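Local coordinates for hypothetical sugar ABC-transporter sugar binding protein (Arthrobacter globiformis, PDB 7BVT) that binds cyclic alpha-maltosyl-1,6-maltose and probably delivers this sugar to an ABC transporter for uptake into the cell, at residues A[199-204]-A[229-234]; A[205-210]-A[280-285]; A[184-189]-A[235-240]; A[221-226]-A[401-406]. All coordinates share one frame; numbering follows the deposited sequence.

Contact 1 of 4, residues A[199-204]-A[229-234]; sequences WNFQVN and EALQYW. With GLC (alpha-D-glucopyranose), chain B; GLC (alpha-D-glucopyranose), chain C.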
loop_
_atom_site.group_PDB
_atom_site.type_symbol
_atom_site.label_atom_id
_atom_site.label_comp_id
_atom_site.label_asym_id
_atom_site.label_seq_id
_atom_site.Cartn_x
_atom_site.Cartn_y
_atom_site.Cartn_z
ATOM N N TRP A 199 1.427 1.018 9.156
ATOM C CA TRP A 199 1.528 1.530 7.770
ATOM C C TRP A 199 0.843 2.900 7.675
ATOM O O TRP A 199 1.273 3.706 6.852
ATOM C CB TRP A 199 1.053 0.482 6.782
ATOM C CG TRP A 199 -0.250 0.659 6.080
ATOM C CD1 TRP A 199 -1.492 0.761 6.630
ATOM C CD2 TRP A 199 -0.448 0.669 4.658
ATOM N NE1 TRP A 199 -2.435 0.889 5.640
ATOM C CE2 TRP A 199 -1.830 0.820 4.425
ATOM C CE3 TRP A 199 0.408 0.578 3.564
ATOM C CZ2 TRP A 199 -2.361 0.826 3.133
ATOM C CZ3 TRP A 199 -0.117 0.601 2.292
ATOM C CH2 TRP A 199 -1.472 0.791 2.087
ATOM N N ASN A 200 -0.108 3.196 8.555
ATOM C CA ASN A 200 -0.643 4.576 8.654
ATOM C C ASN A 200 0.390 5.506 9.280
ATOM O O ASN A 200 0.540 6.659 8.805
ATOM C CB ASN A 200 -1.964 4.562 9.421
ATOM C CG ASN A 200 -3.148 4.186 8.559
ATOM O OD1 ASN A 200 -3.719 3.087 8.703
ATOM N ND2 ASN A 200 -3.469 5.053 7.637
ATOM N N PHE A 201 1.078 5.053 10.325
ATOM C CA PHE A 201 2.110 5.856 10.983
ATOM C C PHE A 201 3.284 6.120 10.043
ATOM O O PHE A 201 3.830 7.226 10.043
ATOM C CB PHE A 201 2.597 5.151 12.251
ATOM C CG PHE A 201 3.595 5.980 12.994
ATOM C CD1 PHE A 201 3.200 7.036 13.807
ATOM C CD2 PHE A 201 4.941 5.760 12.826
ATOM C CE1 PHE A 201 4.145 7.845 14.418
ATOM C CE2 PHE A 201 5.872 6.531 13.466
ATOM C CZ PHE A 201 5.485 7.578 14.262
ATOM N N GLN A 202 3.701 5.122 9.257
ATOM C CA GLN A 202 4.883 5.301 8.398
ATOM C C GLN A 202 4.675 6.524 7.495
ATOM O O GLN A 202 5.615 7.175 7.150
ATOM C CB GLN A 202 5.114 4.055 7.551
ATOM C CG GLN A 202 5.810 2.953 8.322
ATOM C CD GLN A 202 5.590 1.555 7.742
ATOM O OE1 GLN A 202 4.707 1.321 6.929
ATOM N NE2 GLN A 202 6.410 0.597 8.212
ATOM N N VAL A 203 3.454 6.758 7.039
ATOM C CA VAL A 203 3.172 7.926 6.157
ATOM C C VAL A 203 3.703 9.175 6.841
ATOM O O VAL A 203 4.424 9.934 6.235
ATOM C CB VAL A 203 1.663 8.065 5.927
ATOM C CG1 VAL A 203 1.329 9.374 5.236
ATOM C CG2 VAL A 203 1.125 6.879 5.160
ATOM N N ASN A 204 3.319 9.378 8.091
ATOM C CA ASN A 204 3.652 10.626 8.812
ATOM C C ASN A 204 5.126 10.628 9.231
ATOM O O ASN A 204 5.770 11.713 9.165
ATOM C CB ASN A 204 2.751 10.740 10.036
ATOM C CG ASN A 204 1.284 10.911 9.689
ATOM O OD1 ASN A 204 0.426 10.352 10.367
ATOM N ND2 ASN A 204 0.970 11.611 8.599
ATOM N N GLU A 229 8.454 13.755 16.105
ATOM C CA GLU A 229 7.523 14.751 15.491
ATOM C C GLU A 229 6.262 13.998 15.021
ATOM O O GLU A 229 5.127 14.428 15.288
ATOM C CB GLU A 229 8.186 15.448 14.305
ATOM C CG GLU A 229 7.370 16.604 13.796
ATOM C CD GLU A 229 7.933 17.309 12.578
ATOM O OE1 GLU A 229 9.126 17.139 12.301
ATOM O OE2 GLU A 229 7.117 18.054 11.918
ATOM N N ALA A 230 6.437 12.866 14.351
ATOM C CA ALA A 230 5.291 12.103 13.817
ATOM C C ALA A 230 4.487 11.524 14.975
ATOM O O ALA A 230 3.249 11.553 14.943
ATOM C CB ALA A 230 5.752 11.026 12.836
ATOM N N LEU A 231 5.135 10.902 15.966
ATOM C CA LEU A 231 4.363 10.314 17.101
ATOM C C LEU A 231 3.719 11.420 17.965
ATOM O O LEU A 231 2.596 11.214 18.464
ATOM C CB LEU A 231 5.268 9.381 17.923
ATOM C CG LEU A 231 4.524 8.640 19.047
ATOM C CD1 LEU A 231 3.321 7.877 18.549
ATOM C CD2 LEU A 231 5.475 7.716 19.824
ATOM N N GLN A 232 4.363 12.566 18.125
ATOM C CA GLN A 232 3.784 13.695 18.909
ATOM C C GLN A 232 2.535 14.199 18.195
ATOM O O GLN A 232 1.554 14.577 18.871
ATOM C CB GLN A 232 4.797 14.820 19.043
ATOM C CG GLN A 232 4.350 15.882 20.050
ATOM C CD GLN A 232 4.304 15.307 21.449
ATOM O OE1 GLN A 232 5.342 14.848 21.986
ATOM N NE2 GLN A 232 3.123 15.304 22.057
ATOM N N TYR A 233 2.525 14.123 16.868
ATOM C CA TYR A 233 1.320 14.506 16.078
ATOM C C TYR A 233 0.141 13.603 16.449
ATOM O O TYR A 233 -0.972 14.103 16.719
ATOM C CB TYR A 233 1.640 14.449 14.590
ATOM C CG TYR A 233 0.569 14.659 13.551
ATOM C CD1 TYR A 233 -0.281 15.744 13.563
ATOM C CD2 TYR A 233 0.576 13.860 12.427
ATOM C CE1 TYR A 233 -1.169 15.976 12.531
ATOM C CE2 TYR A 233 -0.289 14.081 11.365
ATOM C CZ TYR A 233 -1.149 15.163 11.416
ATOM O OH TYR A 233 -1.964 15.420 10.353
ATOM N N TRP A 234 0.348 12.288 16.362
ATOM C CA TRP A 234 -0.675 11.323 16.792
ATOM C C TRP A 234 -1.096 11.635 18.234
ATOM O O TRP A 234 -2.290 11.660 18.507
ATOM C CB TRP A 234 -0.221 9.859 16.643
ATOM C CG TRP A 234 -0.200 9.386 15.214
ATOM C CD1 TRP A 234 0.339 10.029 14.119
ATOM C CD2 TRP A 234 -0.655 8.129 14.730
ATOM N NE1 TRP A 234 0.174 9.272 12.990
ATOM C CE2 TRP A 234 -0.461 8.117 13.330
ATOM C CE3 TRP A 234 -1.293 7.046 15.322
ATOM C CZ2 TRP A 234 -0.796 7.019 12.554
ATOM C CZ3 TRP A 234 -1.643 5.960 14.554
ATOM C CH2 TRP A 234 -1.431 5.962 13.169
HETATM C C1 GLC B . -3.901 -2.443 7.110
HETATM C C2 GLC B . -4.784 -3.249 8.079
HETATM C C3 GLC B . -6.163 -3.400 7.440
HETATM C C4 GLC B . -6.792 -2.029 7.130
HETATM C C5 GLC B . -5.803 -1.065 6.414
HETATM C C6 GLC B . -6.183 0.374 6.665
HETATM O O2 GLC B . -4.189 -4.542 8.306
HETATM O O3 GLC B . -7.034 -4.156 8.301
HETATM O O4 GLC B . -7.951 -2.260 6.314
HETATM O O5 GLC B . -4.452 -1.137 6.970
HETATM O O6 GLC B . -5.493 1.156 5.692
HETATM C C1 GLC C . -3.792 -2.877 1.528
HETATM C C2 GLC C . -2.495 -2.978 0.788
HETATM C C3 GLC C . -1.513 -3.824 1.559
HETATM C C4 GLC C . -1.386 -3.239 2.974
HETATM C C5 GLC C . -2.746 -3.272 3.660
HETATM C C6 GLC C . -2.658 -2.658 5.069
HETATM O O2 GLC C . -2.782 -3.403 -0.532
HETATM O O3 GLC C . -0.261 -3.852 0.851
HETATM O O4 GLC C . -0.499 -3.994 3.777
HETATM O O5 GLC C . -3.626 -2.467 2.915
HETATM O O6 GLC C . -3.765 -3.141 5.825
#
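Two helices, 195-207 and 225-239, cross behind the sugar pocket, and Phe201 and Trp234 join them edge to face: the rim of the Phe201 ring points at the face of the indole, its centroid 5.2 Å from that of the Trp234 five-membered ring. With CG anti to the backbone N (chi1 -177°), Phe201 reaches helix 225-239, where its CZ lies 3.7 Å from Ala230 CB. Small Ala230 suits this crossing, its CB touching Asn204 C at 3.7 Å. In this solute-binding fold helix 195-207 also serves the ligand: Trp199 NE1 donates to O6 of the chain B glucose at 3.1 Å, while one indole face covers C6 of the chain C glucose. Trp234 combines a broad apolar face with an N-H at its edge, and NE1 donates to a lone pair of buried Asn204 OD1 at 2.8 Å, close to the indole plane. A phenylalanine in place of Trp234 would probably strand that oxygen without its donor.

Contact 2 of 4, residues A[205-210]-A[280-285]; sequences LWQAGG and AQVPYP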
loop_
_atom_site.group_PDB
_atom_site.type_symbol
_atom_site.label_atom_id
_atom_site.label_comp_id
_atom_site.label_asym_id
_atom_site.label_seq_id
_atom_site.Cartn_x
_atom_site.Cartn_y
_atom_site.Cartn_z
ATOM N N LEU A 205 5.719 9.457 9.506
ATOM C CA LEU A 205 7.163 9.339 9.780
ATOM C C LEU A 205 7.924 9.834 8.529
ATOM O O LEU A 205 8.838 10.653 8.622
ATOM C CB LEU A 205 7.464 7.880 10.130
ATOM C CG LEU A 205 8.949 7.533 10.228
ATOM C CD1 LEU A 205 9.592 8.177 11.456
ATOM C CD2 LEU A 205 9.109 6.031 10.255
ATOM N N TRP A 206 7.583 9.355 7.346
ATOM C CA TRP A 206 8.254 9.782 6.098
ATOM C C TRP A 206 8.007 11.262 5.774
ATOM O O TRP A 206 8.987 11.953 5.359
ATOM C CB TRP A 206 7.810 8.899 4.955
ATOM C CG TRP A 206 8.330 7.507 5.009
ATOM C CD1 TRP A 206 9.564 7.072 5.400
ATOM C CD2 TRP A 206 7.582 6.340 4.645
ATOM N NE1 TRP A 206 9.638 5.693 5.303
ATOM C CE2 TRP A 206 8.418 5.217 4.868
ATOM C CE3 TRP A 206 6.258 6.136 4.221
ATOM C CZ2 TRP A 206 7.994 3.928 4.608
ATOM C CZ3 TRP A 206 5.865 4.851 3.929
ATOM C CH2 TRP A 206 6.715 3.771 4.127
ATOM N N GLN A 207 6.806 11.776 6.027
ATOM C CA GLN A 207 6.520 13.190 5.759
ATOM C C GLN A 207 7.393 14.070 6.661
ATOM O O GLN A 207 7.776 15.139 6.222
ATOM C CB GLN A 207 5.058 13.499 6.091
ATOM C CG GLN A 207 4.089 12.861 5.116
ATOM C CD GLN A 207 2.675 13.092 5.559
ATOM O OE1 GLN A 207 2.425 13.202 6.764
ATOM N NE2 GLN A 207 1.740 13.245 4.611
ATOM N N ALA A 208 7.719 13.637 7.879
ATOM C CA ALA A 208 8.581 14.398 8.815
ATOM C C ALA A 208 10.067 14.289 8.404
ATOM O O ALA A 208 10.914 14.963 9.033
ATOM C CB ALA A 208 8.370 13.919 10.221
ATOM N N GLY A 209 10.404 13.492 7.390
ATOM C CA GLY A 209 11.804 13.328 6.953
ATOM C C GLY A 209 12.452 12.152 7.635
ATOM O O GLY A 209 13.675 12.016 7.543
ATOM N N GLY A 210 11.640 11.306 8.285
ATOM C CA GLY A 210 12.111 10.145 9.064
ATOM C C GLY A 210 12.302 8.911 8.210
ATOM O O GLY A 210 11.929 8.916 7.034
ATOM N N ALA A 280 -7.941 14.022 -0.802
ATOM C CA ALA A 280 -6.801 14.914 -0.996
ATOM C C ALA A 280 -5.502 14.183 -0.715
ATOM O O ALA A 280 -5.553 13.083 -0.110
ATOM C CB ALA A 280 -6.873 16.101 -0.057
ATOM N N GLN A 281 -4.435 14.811 -1.161
ATOM C CA GLN A 281 -3.073 14.463 -0.724
ATOM C C GLN A 281 -3.072 14.363 0.807
ATOM O O GLN A 281 -3.731 15.184 1.489
ATOM C CB GLN A 281 -2.113 15.531 -1.257
ATOM C CG GLN A 281 -0.685 15.388 -0.759
ATOM C CD GLN A 281 0.232 16.430 -1.331
ATOM O OE1 GLN A 281 1.092 16.126 -2.165
ATOM N NE2 GLN A 281 0.024 17.676 -0.936
ATOM N N VAL A 282 -2.298 13.435 1.378
ATOM C CA VAL A 282 -2.202 13.344 2.858
ATOM C C VAL A 282 -1.591 14.629 3.387
ATOM O O VAL A 282 -0.520 15.035 2.920
ATOM C CB VAL A 282 -1.385 12.148 3.351
ATOM C CG1 VAL A 282 -1.470 12.117 4.876
ATOM C CG2 VAL A 282 -1.949 10.852 2.795
ATOM N N PRO A 283 -2.247 15.324 4.350
ATOM C CA PRO A 283 -1.618 16.535 4.894
ATOM C C PRO A 283 -0.226 16.248 5.441
ATOM O O PRO A 283 -0.029 15.210 6.082
ATOM C CB PRO A 283 -2.543 16.998 5.995
ATOM C CG PRO A 283 -3.904 16.483 5.530
ATOM C CD PRO A 283 -3.602 15.152 4.876
ATOM N N TYR A 284 0.702 17.175 5.218
ATOM C CA TYR A 284 2.119 17.004 5.621
ATOM C C TYR A 284 2.635 18.232 6.341
ATOM O O TYR A 284 2.040 19.314 6.254
ATOM C CB TYR A 284 2.988 16.627 4.434
ATOM C CG TYR A 284 3.179 17.657 3.348
ATOM C CD1 TYR A 284 2.251 17.811 2.327
ATOM C CD2 TYR A 284 4.341 18.390 3.288
ATOM C CE1 TYR A 284 2.481 18.703 1.280
ATOM C CE2 TYR A 284 4.572 19.305 2.269
ATOM C CZ TYR A 284 3.648 19.446 1.250
ATOM O OH TYR A 284 3.913 20.309 0.213
ATOM N N PRO A 285 3.734 18.115 7.102
ATOM C CA PRO A 285 4.098 19.212 7.985
ATOM C C PRO A 285 4.706 20.313 7.135
ATOM O O PRO A 285 5.298 20.062 6.080
ATOM C CB PRO A 285 5.100 18.628 8.990
ATOM C CG PRO A 285 5.325 17.194 8.611
ATOM C CD PRO A 285 4.559 16.939 7.327
HETATM O O HOH W 1 1.705 13.878 1.751
#
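Gln207 lays its extended side chain across the base of Tyr284, CD passing 3.7 Å from Tyr284 CB while Gln207 CB rests 3.7 Å from Pro285 CD. The aliphatic part thus packs on carbon, and the amide is carried on to the backbone of the loop. There NE2 makes a weak hydrogen bond to Pro283 O, 3.0 Å long and bent to 130° at the hydrogen. A water continues the link, accepting from Gln207 NE2 at 2.9 Å and donating to Val282 O at 2.8 Å. The other end of the amide, OE1, accepts from Asn204 ND2 and Trp165 NE1, which fixes which way round the group sits; glutamine suits the place because it both donates and accepts at the end of a long arm. Tyr284 points its CB toward Gln207, but its ring swings away from the helix. Just past Gln207 the chain turns back: Gly209 takes positive phi (93°), where a side chain would press on the preceding carbonyl oxygen, and a CB on Gly210 would run into Leu205 CD1. Gly210 N bonds Leu205 O at 2.9 Å and Gly209 N bonds Trp206 O, the paired bonds of a Schellman motif. The arrangement is that of a glycine-terminated helix whose last turn is tied by a glutamine to the irregular, proline-containing loop between strands 277-280 and 292-301.

Contact 3 of 4, residues A[184-189]-A[235-240]; sequences YDLYTQ and VDLIDS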
loop_
_atom_site.group_PDB
_atom_site.type_symbol
_atom_site.label_atom_id
_atom_site.label_comp_id
_atom_site.label_asym_id
_atom_site.label_seq_id
_atom_site.Cartn_x
_atom_site.Cartn_y
_atom_site.Cartn_z
ATOM N N TYR A 184 -10.985 13.587 13.013
ATOM C CA TYR A 184 -10.016 12.783 12.218
ATOM C C TYR A 184 -9.821 11.430 12.919
ATOM O O TYR A 184 -9.465 11.444 14.106
ATOM C CB TYR A 184 -8.711 13.551 12.068
ATOM C CG TYR A 184 -7.599 12.778 11.410
ATOM C CD1 TYR A 184 -7.668 12.387 10.070
ATOM C CD2 TYR A 184 -6.437 12.505 12.102
ATOM C CE1 TYR A 184 -6.623 11.696 9.471
ATOM C CE2 TYR A 184 -5.375 11.836 11.494
ATOM C CZ TYR A 184 -5.459 11.455 10.174
ATOM O OH TYR A 184 -4.440 10.744 9.594
ATOM N N ASP A 185 -9.976 10.316 12.213
ATOM C CA ASP A 185 -9.742 8.986 12.836
ATOM C C ASP A 185 -8.252 8.654 12.734
ATOM O O ASP A 185 -7.707 8.783 11.621
ATOM C CB ASP A 185 -10.538 7.869 12.148
ATOM C CG ASP A 185 -12.035 7.908 12.366
ATOM O OD1 ASP A 185 -12.517 8.846 13.023
ATOM O OD2 ASP A 185 -12.671 6.988 11.857
ATOM N N LEU A 186 -7.685 8.118 13.812
ATOM C CA LEU A 186 -6.356 7.475 13.774
ATOM C C LEU A 186 -6.520 5.980 13.935
ATOM O O LEU A 186 -7.420 5.512 14.687
ATOM C CB LEU A 186 -5.453 8.026 14.871
ATOM C CG LEU A 186 -4.880 9.392 14.600
ATOM C CD1 LEU A 186 -4.273 9.885 15.883
ATOM C CD2 LEU A 186 -3.885 9.340 13.432
ATOM N N TYR A 187 -5.644 5.233 13.252
ATOM C CA TYR A 187 -5.649 3.759 13.324
ATOM C C TYR A 187 -4.758 3.383 14.499
ATOM O O TYR A 187 -3.562 3.185 14.326
ATOM C CB TYR A 187 -5.239 3.162 11.979
ATOM C CG TYR A 187 -5.792 1.787 11.736
ATOM C CD1 TYR A 187 -5.376 0.705 12.510
ATOM C CD2 TYR A 187 -6.754 1.576 10.768
ATOM C CE1 TYR A 187 -5.899 -0.557 12.320
ATOM C CE2 TYR A 187 -7.277 0.308 10.555
ATOM C CZ TYR A 187 -6.846 -0.752 11.340
ATOM O OH TYR A 187 -7.360 -2.012 11.174
ATOM N N THR A 188 -5.330 3.346 15.714
ATOM C CA THR A 188 -4.530 3.371 16.951
ATOM C C THR A 188 -4.415 1.993 17.605
ATOM O O THR A 188 -3.649 1.945 18.549
ATOM C CB THR A 188 -5.119 4.342 17.979
ATOM O OG1 THR A 188 -6.462 3.967 18.282
ATOM C CG2 THR A 188 -5.155 5.777 17.516
ATOM N N GLN A 189 -5.113 0.960 17.127
ATOM C CA GLN A 189 -4.962 -0.388 17.734
ATOM C C GLN A 189 -4.215 -1.363 16.807
ATOM O O GLN A 189 -4.588 -1.522 15.619
ATOM C CB GLN A 189 -6.329 -0.930 18.107
ATOM C CG GLN A 189 -6.979 -0.070 19.177
ATOM C CD GLN A 189 -8.318 -0.648 19.556
ATOM O OE1 GLN A 189 -9.338 -0.289 18.983
ATOM N NE2 GLN A 189 -8.280 -1.637 20.435
ATOM N N VAL A 235 -0.139 11.788 19.136
ATOM C CA VAL A 235 -0.504 11.894 20.581
ATOM C C VAL A 235 -1.253 13.213 20.815
ATOM O O VAL A 235 -2.242 13.228 21.586
ATOM C CB VAL A 235 0.732 11.753 21.474
ATOM C CG1 VAL A 235 0.430 12.131 22.915
ATOM C CG2 VAL A 235 1.275 10.340 21.384
ATOM N N ASP A 236 -0.873 14.251 20.079
ATOM C CA ASP A 236 -1.546 15.567 20.199
ATOM C C ASP A 236 -2.977 15.461 19.707
ATOM O O ASP A 236 -3.864 16.059 20.330
ATOM C CB ASP A 236 -0.849 16.692 19.450
ATOM C CG ASP A 236 0.446 17.140 20.085
ATOM O OD1 ASP A 236 0.725 16.718 21.199
ATOM O OD2 ASP A 236 1.176 17.893 19.423
ATOM N N LEU A 237 -3.214 14.788 18.586
ATOM C CA LEU A 237 -4.586 14.549 18.043
ATOM C C LEU A 237 -5.429 13.792 19.072
ATOM O O LEU A 237 -6.595 14.147 19.270
ATOM C CB LEU A 237 -4.529 13.784 16.711
ATOM C CG LEU A 237 -4.022 14.621 15.542
ATOM C CD1 LEU A 237 -3.589 13.735 14.381
ATOM C CD2 LEU A 237 -5.129 15.576 15.076
ATOM N N ILE A 238 -4.862 12.764 19.706
ATOM C CA ILE A 238 -5.618 11.919 20.666
ATOM C C ILE A 238 -5.902 12.746 21.927
ATOM O O ILE A 238 -7.084 12.706 22.367
ATOM C CB ILE A 238 -4.807 10.667 21.000
ATOM C CG1 ILE A 238 -4.676 9.768 19.778
ATOM C CG2 ILE A 238 -5.428 9.951 22.193
ATOM C CD1 ILE A 238 -3.587 8.692 19.911
ATOM N N ASP A 239 -4.893 13.458 22.431
ATOM C CA ASP A 239 -4.945 14.199 23.726
ATOM C C ASP A 239 -6.005 15.288 23.580
ATOM O O ASP A 239 -6.708 15.555 24.573
ATOM C CB ASP A 239 -3.583 14.772 24.157
ATOM C CG ASP A 239 -2.645 13.757 24.821
ATOM O OD1 ASP A 239 -3.095 12.606 25.118
ATOM O OD2 ASP A 239 -1.438 14.099 24.974
ATOM N N SER A 240 -6.115 15.914 22.397
ATOM C CA SER A 240 -7.123 17.000 22.150
ATOM C C SER A 240 -8.535 16.422 22.093
ATOM O O SER A 240 -9.480 17.239 22.073
ATOM C CB SER A 240 -6.797 17.769 20.910
ATOM O OG SER A 240 -6.848 16.946 19.745
#
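The loop that brings Tyr187 to the glycan pocket is backed by the C-terminal turn of helix 225-239, and Leu186 provides the central touch between them. With its CG anti to the carbonyl carbon (chi1 -76°), Leu186 places CD1 against two helix residues, 4.0 Å from Leu237 CB and 3.9 Å from Ile238 CG1. To one side of it, the CD1 methyl of Leu237 approaches the Tyr184 ring obliquely, 3.8 Å from Tyr184 CD2. To the other, Thr188 and Ile238 meet tip to tip, CG2 of the threonine 4.1 Å from CD1 of the isoleucine. Threonine fits here by having two unlike branches: the methyl faces the helix, while OG1 is hydrogen-bonded to Ala246 N. No hydrogen bond joins 184-189 to 235-240, so branched aliphatic residues, able to fill an uneven surface, suit the seam. Leu168 of helix 165-179 touches both Tyr184 and Leu237, extending the apolar layer. In this solute-binding protein the loop that carries pocket residue Tyr187 thus rests on the apolar side of helix 225-239.

Contact 4 of 4, residues A[221-226]-A[401-406]; sequences AFNTPE and ALDAAE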
loop_
_atom_site.group_PDB
_atom_site.type_symbol
_atom_site.label_atom_id
_atom_site.label_comp_id
_atom_site.label_asym_id
_atom_site.label_seq_id
_atom_site.Cartn_x
_atom_site.Cartn_y
_atom_site.Cartn_z
ATOM N N ALA A 221 15.348 2.845 12.462
ATOM C CA ALA A 221 15.873 4.166 12.085
ATOM C C ALA A 221 14.932 5.297 12.538
ATOM O O ALA A 221 15.250 6.437 12.229
ATOM C CB ALA A 221 16.117 4.209 10.611
ATOM N N PHE A 222 13.850 4.987 13.236
ATOM C CA PHE A 222 12.751 5.956 13.498
ATOM C C PHE A 222 12.904 6.660 14.864
ATOM O O PHE A 222 12.054 7.484 15.203
ATOM C CB PHE A 222 11.406 5.233 13.452
ATOM C CG PHE A 222 11.318 4.000 14.322
ATOM C CD1 PHE A 222 11.310 4.107 15.711
ATOM C CD2 PHE A 222 11.309 2.721 13.770
ATOM C CE1 PHE A 222 11.265 2.970 16.506
ATOM C CE2 PHE A 222 11.262 1.586 14.568
ATOM C CZ PHE A 222 11.267 1.709 15.931
ATOM N N ASN A 223 13.887 6.322 15.692
ATOM C CA ASN A 223 13.989 6.899 17.060
ATOM C C ASN A 223 14.824 8.159 16.981
ATOM O O ASN A 223 15.992 8.186 17.376
ATOM C CB ASN A 223 14.477 5.873 18.083
ATOM C CG ASN A 223 14.357 6.406 19.495
ATOM O OD1 ASN A 223 13.674 7.409 19.746
ATOM N ND2 ASN A 223 14.983 5.717 20.436
ATOM N N THR A 224 14.218 9.187 16.417
ATOM C CA THR A 224 14.857 10.396 15.907
ATOM C C THR A 224 13.933 11.566 16.199
ATOM O O THR A 224 12.787 11.365 16.550
ATOM C CB THR A 224 15.072 10.297 14.405
ATOM O OG1 THR A 224 13.777 10.107 13.809
ATOM C CG2 THR A 224 16.004 9.160 14.046
ATOM N N PRO A 225 14.403 12.808 16.025
ATOM C CA PRO A 225 13.497 13.949 16.172
ATOM C C PRO A 225 12.321 13.825 15.200
ATOM O O PRO A 225 11.246 14.271 15.541
ATOM C CB PRO A 225 14.414 15.121 15.833
ATOM C CG PRO A 225 15.787 14.636 16.296
ATOM C CD PRO A 225 15.824 13.189 15.893
ATOM N N GLU A 226 12.572 13.233 14.022
ATOM C CA GLU A 226 11.537 13.131 12.962
ATOM C C GLU A 226 10.496 12.151 13.460
ATOM O O GLU A 226 9.273 12.389 13.308
ATOM C CB GLU A 226 12.131 12.698 11.630
ATOM C CG GLU A 226 13.036 13.732 11.029
ATOM C CD GLU A 226 14.436 13.853 11.636
ATOM O OE1 GLU A 226 14.869 12.978 12.422
ATOM O OE2 GLU A 226 15.088 14.844 11.295
ATOM N N ALA A 401 8.057 5.483 24.292
ATOM C CA ALA A 401 7.444 4.525 23.342
ATOM C C ALA A 401 8.400 4.389 22.151
ATOM O O ALA A 401 8.556 3.273 21.606
ATOM C CB ALA A 401 6.040 4.973 22.967
ATOM N N LEU A 402 9.052 5.454 21.700
ATOM C CA LEU A 402 9.970 5.314 20.552
ATOM C C LEU A 402 11.215 4.503 20.949
ATOM O O LEU A 402 11.702 3.718 20.115
ATOM C CB LEU A 402 10.368 6.667 19.966
ATOM C CG LEU A 402 9.261 7.304 19.131
ATOM C CD1 LEU A 402 9.484 8.773 19.004
ATOM C CD2 LEU A 402 9.180 6.640 17.760
ATOM N N ASP A 403 11.697 4.725 22.164
ATOM C CA ASP A 403 12.809 3.916 22.704
ATOM C C ASP A 403 12.367 2.449 22.771
ATOM O O ASP A 403 13.166 1.591 22.305
ATOM C CB ASP A 403 13.164 4.385 24.116
ATOM C CG ASP A 403 14.010 5.638 24.246
ATOM O OD1 ASP A 403 14.617 6.138 23.215
ATOM O OD2 ASP A 403 14.119 6.103 25.443
ATOM N N ALA A 404 11.205 2.151 23.311
ATOM C CA ALA A 404 10.693 0.771 23.475
ATOM C C ALA A 404 10.488 0.152 22.094
ATOM O O ALA A 404 10.919 -0.989 21.842
ATOM C CB ALA A 404 9.465 0.735 24.318
ATOM N N ALA A 405 9.891 0.902 21.159
ATOM C CA ALA A 405 9.667 0.388 19.799
ATOM C C ALA A 405 10.999 0.068 19.116
ATOM O O ALA A 405 11.075 -0.965 18.459
ATOM C CB ALA A 405 8.866 1.378 18.986
ATOM N N GLU A 406 12.013 0.882 19.266
ATOM C CA GLU A 406 13.358 0.638 18.688
ATOM C C GLU A 406 13.984 -0.650 19.272
ATOM O O GLU A 406 14.582 -1.457 18.520
ATOM C CB GLU A 406 14.283 1.829 18.940
ATOM C CG GLU A 406 15.724 1.611 18.486
ATOM C CD GLU A 406 16.583 2.848 18.625
ATOM O OE1 GLU A 406 16.542 3.466 19.721
ATOM O OE2 GLU A 406 17.255 3.270 17.622
HETATM O O HOH W 2 16.283 4.637 15.376
HETATM O O HOH W 3 18.658 6.039 17.915
#
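Asn223 spends both hydrogens of its amide on two acidic side chains of helix 398-415. ND2 donates to Glu406 OE1 at 2.8 Å in an almost perfectly straight bond (179°), and to Asp403 OD1, also at 2.8 Å. Both acceptors lie close to the amide plane, but they are met differently: Asp403 offers its anti lone pair, whereas Glu406 OE1 is approached from above the plane of its carboxylate. The torsion that sets CG anti to the backbone N (chi1 -171°) sends the amide toward the helix. The second oxygen of Glu406 is served by water: one molecule accepts from Asn223 N at 2.9 Å and donates to Glu406 OE2 at 2.8 Å, and another donates to OE2 with a weaker, longer bond to Asn223 O. With an aspartate in place of Asn223 the NH2 group is gone, and Asp403 and Glu406 would probably lose their shared donor and face a third negative charge. Beside this polar patch, the edge of the buried Phe222 ring lies against the helix, CZ 3.5 Å from Glu406 N and CE1 3.8 Å from Ala405 CB, a flat group suited to a surface kept low by alanine. Thr224, the N-cap of helix 225-239, binds Gly227 N through OG1. A neutral amide bridging two carboxylates gives each a donor without cancelling their charge, consistent with both staying ionised at this partly exposed edge.

In the fold
Contacts 1 and 3 both reach the sugar, through Trp199 and Tyr187; contact 1 also touches all three others, its centre about 8 Å from that of contact 2, about 10 Å from contact 3's and about 11 Å from contact 4's. Helix 225-239 is common to contacts 1, 3 and 4, and helix 195-207 to contacts 1 and 2. Trp234 passes from contact 1 into contact 3, its CZ3 3.4 Å from the carbonyl O of Tyr187; Leu231 CD2 similarly meets Leu402 CG of contact 4 at 3.9 Å. Glu226 of contact 4 packs on Gly209 and Gly210 of contact 2. Contacts 3 and 4 stay apart, their nearest atoms about 7 Å distant.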